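Local coordinates for NADP-dependent 2-hydroxyacid dehydrogenase (Rhizobium etli, PDB 4XCV), which probably catalyses the NADPH-dependent interconversion of 2-oxoacids and D-2-hydroxyacids, holding the cofactor in a Rossmann-type domain, at residues T100-C111 with I150-L159; H114-D122 with L133-V141. All coordinates share one frame; numbering follows the deposited sequence. Where two conformers were deposited one is given.

Contact 1. Residues T100-C111 with I150-L159; sequences TTRMSEWVVMQC and ILGQDAVAKL. With NDP (NADPH dihydro-nicotinamide-adenine-dinucleotide phosphate), chain B.
S104 and D154 form the polar centre of the contact. The serine hydroxyl OG donates to D154 OD2 over 2.6 Å, meeting it on the anti side and 20° out of the carboxylate plane. The syn lone pair of OD2 is left to K158 NZ, which closes a salt bridge at 2.8 Å, so one oxygen is gripped by two donors. K158 also donates to a water beside T101 O, its extended chain carrying the ammonium group back toward D154 while CD lies against S104 CB. A second water donates to both S104 OG and L151 O.

Serine and alanine suit the middle because the helices come close there: the CA atoms of S104 and A155 are 4.9 Å apart, and the axes cross at -51°. One turn earlier, T100 rests CG2 3.5 Å from D154 CB, while OG1 faces I150 CG2.

Helix 150-162 follows the glycine-rich turn of a Rossmann-type nucleotide-binding fold, and G152 fits the last glycine of a GxGxxG pattern. The I150 and L151 amides donate to the NADPH diphosphate, L151 N reaching O1N at 3.0 Å. The branches of L151 divide the work: CD2 packs on T100 and M103, whereas CD1 lies 3.6 Å from nicotinamide C6N. M103 leaves its helix with CG anti to N (chi1 179°) and then folds over, which brings CE to 3.7 Å from C3N of that ring.

Farther along, apolar branches take over. V107 CG1 meets L159 CD1 roughly at right angles, V108 CG2 runs alongside L159 CD2, the two side chains pointing opposite ways, and L159 CD2 ends 3.8 Å from C111 SG.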
loop_
_atom_site.group_PDB
_atom_site.type_symbol
_atom_site.label_atom_id
_atom_site.label_comp_id
_atom_site.label_asym_id
_atom_site.label_seq_id
_atom_site.Cartn_x
_atom_site.Cartn_y
_atom_site.Cartn_z
ATOM N N THR A 100 14.104 -7.590 -0.522
ATOM C CA THR A 100 13.002 -7.916 -1.415
ATOM C C THR A 100 11.655 -7.466 -0.868
ATOM O O THR A 100 10.877 -6.797 -1.565
ATOM C CB THR A 100 12.972 -9.410 -1.671
ATOM O OG1 THR A 100 14.245 -9.781 -2.210
ATOM C CG2 THR A 100 11.879 -9.799 -2.590
ATOM N N THR A 101 11.368 -7.756 0.407
ATOM C CA THR A 101 10.084 -7.414 0.971
ATOM C C THR A 101 9.914 -5.882 1.068
ATOM O O THR A 101 8.799 -5.369 0.959
ATOM C CB THR A 101 9.831 -8.167 2.303
ATOM O OG1 THR A 101 8.433 -8.191 2.587
ATOM C CG2 THR A 101 10.603 -7.576 3.457
ATOM N N ARG A 102 10.998 -5.162 1.266
ATOM C CA ARG A 102 10.947 -3.707 1.348
ATOM C C ARG A 102 10.684 -3.098 -0.022
ATOM O O ARG A 102 9.927 -2.121 -0.174
ATOM C CB ARG A 102 12.202 -3.132 1.990
ATOM C CG ARG A 102 12.323 -3.576 3.463
ATOM C CD ARG A 102 13.387 -2.859 4.246
ATOM N NE ARG A 102 12.949 -1.507 4.370
ATOM C CZ ARG A 102 13.555 -0.440 3.890
ATOM N NH1 ARG A 102 14.809 -0.538 3.370
ATOM N NH2 ARG A 102 12.945 0.702 4.006
ATOM N N MET A 103 11.241 -3.674 -1.088
ATOM C CA MET A 103 10.926 -3.190 -2.442
ATOM C C MET A 103 9.469 -3.418 -2.698
ATOM O O MET A 103 8.779 -2.543 -3.253
ATOM C CB MET A 103 11.741 -3.922 -3.506
ATOM C CG MET A 103 11.398 -3.429 -4.900
ATOM S SD MET A 103 11.656 -1.669 -5.191
ATOM C CE MET A 103 13.386 -1.713 -5.578
ATOM N N SER A 104 8.902 -4.556 -2.305
ATOM C CA SER A 104 7.486 -4.807 -2.520
ATOM C C SER A 104 6.614 -3.848 -1.720
ATOM O O SER A 104 5.555 -3.407 -2.243
ATOM C CB SER A 104 7.129 -6.228 -2.201
ATOM O OG SER A 104 7.745 -7.085 -3.138
ATOM N N GLU A 105 7.027 -3.449 -0.510
ATOM C CA GLU A 105 6.260 -2.431 0.232
ATOM C C GLU A 105 6.177 -1.168 -0.634
ATOM O O GLU A 105 5.099 -0.552 -0.755
ATOM C CB GLU A 105 6.952 -2.073 1.512
ATOM C CG GLU A 105 6.959 -3.126 2.612
ATOM C CD GLU A 105 7.990 -2.896 3.674
ATOM O OE1 GLU A 105 8.603 -1.787 3.689
ATOM O OE2 GLU A 105 8.222 -3.764 4.559
ATOM N N TRP A 106 7.319 -0.750 -1.197
ATOM C CA TRP A 106 7.364 0.498 -1.973
ATOM C C TRP A 106 6.508 0.385 -3.215
ATOM O O TRP A 106 5.720 1.301 -3.518
ATOM C CB TRP A 106 8.813 0.849 -2.294
ATOM C CG TRP A 106 9.020 2.159 -3.002
ATOM C CD1 TRP A 106 9.332 3.333 -2.417
ATOM C CD2 TRP A 106 8.976 2.421 -4.410
ATOM N NE1 TRP A 106 9.461 4.320 -3.348
ATOM C CE2 TRP A 106 9.245 3.781 -4.582
ATOM C CE3 TRP A 106 8.708 1.650 -5.534
ATOM C CZ2 TRP A 106 9.251 4.388 -5.842
ATOM C CZ3 TRP A 106 8.709 2.240 -6.787
ATOM C CH2 TRP A 106 9.004 3.583 -6.924
ATOM N N VAL A 107 6.639 -0.722 -3.945
ATOM C CA VAL A 107 5.884 -0.870 -5.180
ATOM C C VAL A 107 4.386 -0.863 -4.896
ATOM O O VAL A 107 3.625 -0.201 -5.602
ATOM C CB VAL A 107 6.285 -2.173 -5.907
ATOM C CG1 VAL A 107 5.329 -2.517 -7.052
ATOM C CG2 VAL A 107 7.713 -2.099 -6.425
ATOM N N VAL A 108 3.949 -1.648 -3.921
ATOM C CA VAL A 108 2.518 -1.709 -3.624
ATOM C C VAL A 108 2.019 -0.338 -3.167
ATOM O O VAL A 108 0.949 0.118 -3.589
ATOM C CB VAL A 108 2.215 -2.797 -2.586
ATOM C CG1 VAL A 108 0.816 -2.660 -2.006
ATOM C CG2 VAL A 108 2.447 -4.154 -3.214
ATOM N N MET A 109 2.792 0.362 -2.309
ATOM C CA MET A 109 2.375 1.687 -1.856
ATOM C C MET A 109 2.231 2.637 -3.020
ATOM O O MET A 109 1.239 3.356 -3.087
ATOM C CB MET A 109 3.403 2.239 -0.853
ATOM C CG MET A 109 2.960 3.536 -0.194
ATOM S SD MET A 109 4.214 4.143 0.950
ATOM C CE MET A 109 5.468 4.565 -0.198
ATOM N N GLN A 110 3.187 2.644 -3.940
ATOM C CA GLN A 110 3.099 3.550 -5.072
ATOM C C GLN A 110 1.926 3.223 -5.949
ATOM O O GLN A 110 1.184 4.096 -6.386
ATOM C CB GLN A 110 4.378 3.532 -5.900
ATOM C CG GLN A 110 5.614 4.010 -5.118
ATOM C CD GLN A 110 5.598 5.459 -4.711
ATOM O OE1 GLN A 110 4.909 6.301 -5.226
ATOM N NE2 GLN A 110 6.380 5.749 -3.626
ATOM N N CYS A 111 1.703 1.947 -6.233
ATOM C CA CYS A 111 0.530 1.570 -7.039
ATOM C C CYS A 111 -0.766 1.954 -6.375
ATOM O O CYS A 111 -1.679 2.441 -7.053
ATOM C CB CYS A 111 0.544 0.054 -7.345
ATOM S SG CYS A 111 1.843 -0.454 -8.507
ATOM N N ILE A 150 14.076 -11.632 -8.760
ATOM C CA ILE A 150 13.842 -11.693 -7.329
ATOM C C ILE A 150 12.833 -10.614 -6.914
ATOM O O ILE A 150 11.848 -10.891 -6.220
ATOM C CB ILE A 150 15.153 -11.506 -6.583
ATOM C CG1 ILE A 150 16.144 -12.649 -6.897
ATOM C CG2 ILE A 150 14.899 -11.331 -5.110
ATOM C CD1 ILE A 150 15.802 -13.990 -6.347
ATOM N N LEU A 151 13.022 -9.382 -7.403
ATOM C CA LEU A 151 12.156 -8.296 -6.997
ATOM C C LEU A 151 10.811 -8.364 -7.709
ATOM O O LEU A 151 9.774 -8.276 -7.066
ATOM C CB LEU A 151 12.842 -6.946 -7.226
ATOM C CG LEU A 151 14.107 -6.744 -6.459
ATOM C CD1 LEU A 151 14.696 -5.364 -6.766
ATOM C CD2 LEU A 151 13.952 -6.959 -4.953
ATOM N N GLY A 152 10.793 -8.579 -9.015
ATOM C CA GLY A 152 9.531 -8.550 -9.714
ATOM C C GLY A 152 8.608 -9.655 -9.308
ATOM O O GLY A 152 7.399 -9.436 -9.250
ATOM N N GLN A 153 9.111 -10.844 -9.041
ATOM C CA GLN A 153 8.186 -11.905 -8.660
ATOM C C GLN A 153 7.559 -11.692 -7.301
ATOM O O GLN A 153 6.425 -12.108 -7.074
ATOM C CB GLN A 153 8.845 -13.263 -8.768
ATOM C CG GLN A 153 9.135 -13.652 -10.202
ATOM C CD GLN A 153 9.813 -15.003 -10.287
ATOM O OE1 GLN A 153 10.880 -15.165 -10.916
ATOM N NE2 GLN A 153 9.190 -15.979 -9.694
ATOM N N ASP A 154 8.272 -11.050 -6.370
ATOM C CA ASP A 154 7.658 -10.715 -5.109
ATOM C C ASP A 154 6.611 -9.625 -5.232
ATOM O O ASP A 154 5.544 -9.699 -4.621
ATOM C CB ASP A 154 8.731 -10.337 -4.087
ATOM C CG ASP A 154 8.215 -10.412 -2.670
ATOM O OD1 ASP A 154 7.949 -11.561 -2.213
ATOM O OD2 ASP A 154 8.063 -9.423 -1.952
ATOM N N ALA A 155 6.903 -8.605 -6.035
ATOM C CA ALA A 155 5.942 -7.531 -6.279
ATOM C C ALA A 155 4.695 -8.058 -6.906
ATOM O O ALA A 155 3.575 -7.674 -6.524
ATOM C CB ALA A 155 6.599 -6.435 -7.115
ATOM N N VAL A 156 4.831 -8.898 -7.929
ATOM C CA VAL A 156 3.650 -9.487 -8.575
ATOM C C VAL A 156 2.760 -10.170 -7.557
ATOM O O VAL A 156 1.544 -9.977 -7.577
ATOM C CB VAL A 156 4.072 -10.468 -9.680
ATOM C CG1 VAL A 156 2.923 -11.421 -10.091
ATOM C CG2 VAL A 156 4.639 -9.743 -10.892
ATOM N N ALA A 157 3.335 -11.017 -6.709
ATOM C CA ALA A 157 2.562 -11.788 -5.755
ATOM C C ALA A 157 1.753 -10.867 -4.847
ATOM O O ALA A 157 0.545 -11.119 -4.574
ATOM C CB ALA A 157 3.442 -12.715 -4.954
ATOM N N LYS A 158 2.384 -9.801 -4.367
ATOM C CA LYS A 158 1.733 -8.919 -3.391
ATOM C C LYS A 158 0.715 -7.991 -4.035
ATOM O O LYS A 158 -0.372 -7.768 -3.461
ATOM C CB LYS A 158 2.772 -8.208 -2.566
ATOM C CG LYS A 158 3.432 -9.226 -1.625
ATOM C CD LYS A 158 4.709 -8.731 -1.069
ATOM C CE LYS A 158 5.204 -9.698 -0.039
ATOM N NZ LYS A 158 6.555 -9.310 0.390
ATOM N N LEU A 159 1.021 -7.528 -5.254
ATOM C CA LEU A 159 0.027 -6.759 -6.002
ATOM C C LEU A 159 -1.232 -7.582 -6.269
ATOM O O LEU A 159 -2.332 -7.048 -6.218
ATOM C CB LEU A 159 0.640 -6.279 -7.329
ATOM C CG LEU A 159 1.672 -5.168 -7.198
ATOM C CD1 LEU A 159 2.466 -5.067 -8.493
ATOM C CD2 LEU A 159 1.016 -3.830 -6.898
HETATM P PA NDP B . 17.074 -10.246 -11.361
HETATM O O1A NDP B . 16.641 -11.289 -10.378
HETATM O O2A NDP B . 18.390 -10.385 -12.099
HETATM O O5B NDP B . 15.886 -10.096 -12.421
HETATM C C5B NDP B . 16.081 -9.270 -13.574
HETATM C C4B NDP B . 14.836 -9.387 -14.420
HETATM O O4B NDP B . 14.959 -8.470 -15.504
HETATM C C3B NDP B . 14.663 -10.773 -14.996
HETATM O O3B NDP B . 13.266 -11.127 -15.033
HETATM C C2B NDP B . 15.208 -10.575 -16.385
HETATM O O2B NDP B . 14.674 -11.477 -17.393
HETATM C C1B NDP B . 14.726 -9.159 -16.695
HETATM N N9A NDP B . 15.455 -8.527 -17.796
HETATM C C8A NDP B . 16.780 -8.280 -17.810
HETATM N N7A NDP B . 17.126 -7.781 -19.037
HETATM C C5A NDP B . 15.982 -7.771 -19.785
HETATM C C6A NDP B . 15.703 -7.448 -21.113
HETATM N N6A NDP B . 16.644 -6.963 -21.923
HETATM N N1A NDP B . 14.443 -7.588 -21.542
HETATM C C2A NDP B . 13.476 -8.047 -20.718
HETATM N N3A NDP B . 13.669 -8.391 -19.434
HETATM C C4A NDP B . 14.941 -8.229 -19.010
HETATM O O3 NDP B . 17.105 -8.800 -10.657
HETATM P PN NDP B . 16.322 -8.284 -9.351
HETATM O O1N NDP B . 14.874 -8.572 -9.565
HETATM O O2N NDP B . 16.916 -8.819 -8.137
HETATM O O5D NDP B . 16.652 -6.742 -9.402
HETATM C C5D NDP B . 16.324 -5.960 -10.559
HETATM C C4D NDP B . 17.131 -4.659 -10.462
HETATM O O4D NDP B . 16.617 -3.840 -9.422
HETATM C C3D NDP B . 18.582 -4.820 -10.099
HETATM O O3D NDP B . 19.382 -5.133 -11.253
HETATM C C2D NDP B . 18.953 -3.483 -9.478
HETATM O O2D NDP B . 19.532 -2.626 -10.491
HETATM C C1D NDP B . 17.633 -2.886 -9.083
HETATM N N1N NDP B . 17.464 -2.594 -7.657
HETATM C C2N NDP B . 17.063 -1.350 -7.244
HETATM C C3N NDP B . 16.997 -1.025 -5.932
HETATM C C7N NDP B . 16.539 0.259 -5.469
HETATM O O7N NDP B . 16.859 0.582 -4.301
HETATM N N7N NDP B . 15.793 1.075 -6.192
HETATM C C4N NDP B . 17.286 -2.048 -4.903
HETATM C C5N NDP B . 17.663 -3.335 -5.460
HETATM C C6N NDP B . 17.780 -3.600 -6.742
HETATM P P2B NDP B . 14.869 -13.077 -17.219
HETATM O O1X NDP B . 14.446 -13.657 -18.529
HETATM O O2X NDP B . 16.343 -13.280 -16.910
HETATM O O3X NDP B . 14.056 -13.485 -16.059
HETATM O O HOH W 1 6.112 -6.599 1.217
HETATM O O HOH W 2 9.687 -6.215 -5.046
#

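Contact 2. Residues H114-D122 with L133-V141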
loop_
_atom_site.group_PDB
_atom_site.type_symbol
_atom_site.label_atom_id
_atom_site.label_comp_id
_atom_site.label_asym_id
_atom_site.label_seq_id
_atom_site.Cartn_x
_atom_site.Cartn_y
_atom_site.Cartn_z
ATOM N N HIS A 114 -1.348 5.802 -6.598
ATOM C CA HIS A 114 -1.866 6.164 -7.923
ATOM C C HIS A 114 -3.294 5.681 -8.111
ATOM O O HIS A 114 -4.139 6.443 -8.632
ATOM C CB HIS A 114 -0.964 5.636 -9.019
ATOM C CG HIS A 114 0.263 6.458 -9.153
ATOM N ND1 HIS A 114 0.245 7.725 -9.693
ATOM C CD2 HIS A 114 1.518 6.224 -8.739
ATOM C CE1 HIS A 114 1.475 8.215 -9.634
ATOM N NE2 HIS A 114 2.264 7.324 -9.069
ATOM N N LEU A 115 -3.612 4.487 -7.662
ATOM C CA LEU A 115 -4.971 3.976 -7.777
ATOM C C LEU A 115 -5.954 4.873 -7.033
ATOM O O LEU A 115 -7.059 5.163 -7.555
ATOM C CB LEU A 115 -5.050 2.567 -7.176
ATOM C CG LEU A 115 -6.414 1.898 -7.234
ATOM C CD1 LEU A 115 -6.815 1.472 -8.621
ATOM C CD2 LEU A 115 -6.462 0.698 -6.290
ATOM N N ARG A 116 -5.567 5.316 -5.830
ATOM C CA ARG A 116 -6.490 5.946 -4.910
ATOM C C ARG A 116 -6.503 7.459 -5.009
ATOM O O ARG A 116 -7.406 8.083 -4.418
ATOM C CB ARG A 116 -6.226 5.457 -3.482
ATOM C CG ARG A 116 -6.420 3.955 -3.346
ATOM C CD ARG A 116 -7.793 3.483 -3.782
ATOM N NE ARG A 116 -8.833 4.087 -2.951
ATOM C CZ ARG A 116 -9.529 3.522 -1.977
ATOM N NH1 ARG A 116 -9.546 2.216 -1.804
ATOM N NH2 ARG A 116 -10.277 4.267 -1.208
ATOM N N GLY A 117 -5.594 8.059 -5.752
ATOM C CA GLY A 117 -5.558 9.481 -5.876
ATOM C C GLY A 117 -4.922 10.218 -4.741
ATOM O O GLY A 117 -5.379 11.299 -4.345
ATOM N N GLN A 118 -3.819 9.694 -4.213
ATOM C CA GLN A 118 -3.131 10.370 -3.150
ATOM C C GLN A 118 -2.703 11.777 -3.511
ATOM O O GLN A 118 -2.731 12.652 -2.663
ATOM C CB GLN A 118 -1.943 9.543 -2.729
ATOM C CG GLN A 118 -1.135 10.094 -1.560
ATOM C CD GLN A 118 -1.916 10.206 -0.312
ATOM O OE1 GLN A 118 -2.843 9.429 -0.112
ATOM N NE2 GLN A 118 -1.519 11.118 0.532
ATOM N N TYR A 119 -2.268 11.999 -4.737
ATOM C CA TYR A 119 -1.854 13.347 -5.131
ATOM C C TYR A 119 -3.009 14.324 -4.937
ATOM O O TYR A 119 -2.857 15.447 -4.373
ATOM C CB TYR A 119 -1.438 13.394 -6.598
ATOM C CG TYR A 119 -1.339 14.824 -7.104
ATOM C CD1 TYR A 119 -0.269 15.582 -6.777
ATOM C CD2 TYR A 119 -2.353 15.382 -7.876
ATOM C CE1 TYR A 119 -0.149 16.917 -7.236
ATOM C CE2 TYR A 119 -2.261 16.683 -8.335
ATOM C CZ TYR A 119 -1.176 17.436 -8.010
ATOM O OH TYR A 119 -1.170 18.751 -8.493
ATOM N N GLY A 120 -4.186 13.974 -5.408
ATOM C CA GLY A 120 -5.337 14.859 -5.278
ATOM C C GLY A 120 -5.760 15.033 -3.842
ATOM O O GLY A 120 -6.054 16.138 -3.405
ATOM N N HIS A 121 -5.818 13.923 -3.106
ATOM C CA HIS A 121 -6.153 13.990 -1.696
ATOM C C HIS A 121 -5.221 14.924 -0.960
ATOM O O HIS A 121 -5.675 15.742 -0.128
ATOM C CB HIS A 121 -6.132 12.613 -1.040
ATOM C CG HIS A 121 -7.342 11.808 -1.364
ATOM N ND1 HIS A 121 -7.285 10.490 -1.744
ATOM C CD2 HIS A 121 -8.659 12.106 -1.297
ATOM C CE1 HIS A 121 -8.509 10.018 -1.911
ATOM N NE2 HIS A 121 -9.363 10.988 -1.667
ATOM N N ASP A 122 -3.949 14.824 -1.241
ATOM C CA ASP A 122 -3.016 15.650 -0.521
ATOM C C ASP A 122 -3.093 17.117 -0.934
ATOM O O ASP A 122 -3.010 17.997 -0.088
ATOM C CB ASP A 122 -1.632 15.053 -0.632
ATOM C CG ASP A 122 -0.670 15.759 0.196
ATOM O OD1 ASP A 122 -0.742 15.615 1.454
ATOM O OD2 ASP A 122 0.129 16.499 -0.387
ATOM N N LEU A 133 -13.038 11.870 -3.998
ATOM C CA LEU A 133 -12.573 11.373 -5.284
ATOM C C LEU A 133 -13.099 10.006 -5.596
ATOM O O LEU A 133 -13.481 9.268 -4.691
ATOM C CB LEU A 133 -11.042 11.317 -5.244
ATOM C CG LEU A 133 -10.298 12.578 -4.828
ATOM C CD1 LEU A 133 -8.798 12.333 -4.898
ATOM C CD2 LEU A 133 -10.683 13.758 -5.681
ATOM N N ILE A 134 -13.172 9.723 -6.887
ATOM C CA ILE A 134 -13.584 8.398 -7.394
ATOM C C ILE A 134 -12.348 7.615 -7.733
ATOM O O ILE A 134 -11.477 8.107 -8.455
ATOM C CB ILE A 134 -14.422 8.572 -8.680
ATOM C CG1 ILE A 134 -15.636 9.402 -8.395
ATOM C CG2 ILE A 134 -14.747 7.201 -9.249
ATOM C CD1 ILE A 134 -16.558 8.808 -7.358
ATOM N N ALA A 135 -12.250 6.385 -7.240
ATOM C CA ALA A 135 -11.157 5.514 -7.639
ATOM C C ALA A 135 -11.736 4.166 -8.003
ATOM O O ALA A 135 -12.634 3.664 -7.340
ATOM C CB ALA A 135 -10.165 5.350 -6.519
ATOM N N PRO A 136 -11.222 3.588 -9.072
ATOM C CA PRO A 136 -11.660 2.250 -9.390
ATOM C C PRO A 136 -11.068 1.228 -8.416
ATOM O O PRO A 136 -10.020 1.492 -7.825
ATOM C CB PRO A 136 -11.049 2.002 -10.777
ATOM C CG PRO A 136 -9.868 2.863 -10.855
ATOM C CD PRO A 136 -10.097 4.027 -9.902
ATOM N N GLU A 137 -11.732 0.097 -8.230
ATOM C CA GLU A 137 -11.077 -0.967 -7.428
ATOM C C GLU A 137 -9.852 -1.500 -8.194
ATOM O O GLU A 137 -9.733 -1.366 -9.433
ATOM C CB GLU A 137 -12.022 -2.092 -7.047
ATOM C CG GLU A 137 -12.468 -3.015 -8.124
ATOM C CD GLU A 137 -13.318 -4.125 -7.477
ATOM O OE1 GLU A 137 -12.785 -5.034 -6.817
ATOM O OE2 GLU A 137 -14.574 -4.090 -7.612
ATOM N N ALA A 138 -8.896 -2.036 -7.440
ATOM C CA ALA A 138 -7.664 -2.515 -7.989
ATOM C C ALA A 138 -7.877 -3.501 -9.125
ATOM O O ALA A 138 -7.114 -3.473 -10.071
ATOM C CB ALA A 138 -6.814 -3.139 -6.908
ATOM N N ALA A 139 -8.905 -4.344 -9.007
ATOM C CA ALA A 139 -9.145 -5.353 -10.061
ATOM C C ALA A 139 -9.426 -4.776 -11.437
ATOM O O ALA A 139 -9.269 -5.465 -12.449
ATOM C CB ALA A 139 -10.254 -6.289 -9.638
ATOM N N GLU A 140 -9.818 -3.518 -11.494
ATOM C CA GLU A 140 -10.083 -2.865 -12.768
ATOM C C GLU A 140 -8.834 -2.325 -13.438
ATOM O O GLU A 140 -8.896 -1.837 -14.557
ATOM C CB GLU A 140 -11.111 -1.728 -12.585
ATOM C CG GLU A 140 -12.502 -2.225 -12.219
ATOM C CD GLU A 140 -13.062 -3.195 -13.223
ATOM O OE1 GLU A 140 -12.919 -2.938 -14.434
ATOM O OE2 GLU A 140 -13.627 -4.242 -12.819
ATOM N N VAL A 141 -7.685 -2.390 -12.766
ATOM C CA VAL A 141 -6.455 -1.769 -13.212
ATOM C C VAL A 141 -5.402 -2.851 -13.419
ATOM O O VAL A 141 -5.230 -3.753 -12.566
ATOM C CB VAL A 141 -5.983 -0.742 -12.167
ATOM C CG1 VAL A 141 -4.594 -0.219 -12.512
ATOM C CG2 VAL A 141 -7.003 0.368 -12.059
#
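L133 lays its CD1 methyl over one face of the H121 imidazole, 3.6 Å from the ring centroid and only 12° off the ring normal, a CH-pi contact. The same methyl sits 3.6 Å from G117 O; G117 and G120 have no side chain, and a CB on either would crowd L133 CD1. H121 NE2 is held by D284 of the second subunit.

Past I134, A135 turns its small CB toward the C-terminal end of helix 100-116, 3.3 Å from L115 O, and also lies obliquely by the R116 guanidinium, whose NH2 bonds to A285 O of the second subunit. P136 then offers a carbonyl and a ring to L115: its O is 3.3 Å from L115 CD1, with ring CG a little farther off. With CG anti to the backbone N (chi1 -180°), L115 reaches across and spreads its two methyls. CD2 meets CB of A138, the first residue of the 3-10 turn 138-140, at 3.9 Å; the small alanine lets the leucine methyl lie close to the backbone. CD1 passes V141 CG2 at 3.6 Å.

The loop thus runs past the junction of helices 100-116 and 118-126 and leads into strand 142-146, V141 already pairing through its backbone with N165, the first residue of strand 165-169.

In the fold
Helix 100-116 runs through both contacts, whose centres lie 18 Å apart on the same side of the chain's centre. Its first turns belong to contact 1, at the cofactor, and its last to contact 2. Along the chain the order is 100-111, 114-122, 133-141, 150-159, so contact 2 falls between the two halves of contact 1, and strand 142-146 of the seven-stranded parallel sheet carries the chain from one to the other. Across the dimer, contact 1 of one subunit faces contact 2 of the other: E105 forms a salt bridge with R116 of the second subunit and accepts from its A138 amide. The helix beside the cofactor is therefore also part of the dimer interface.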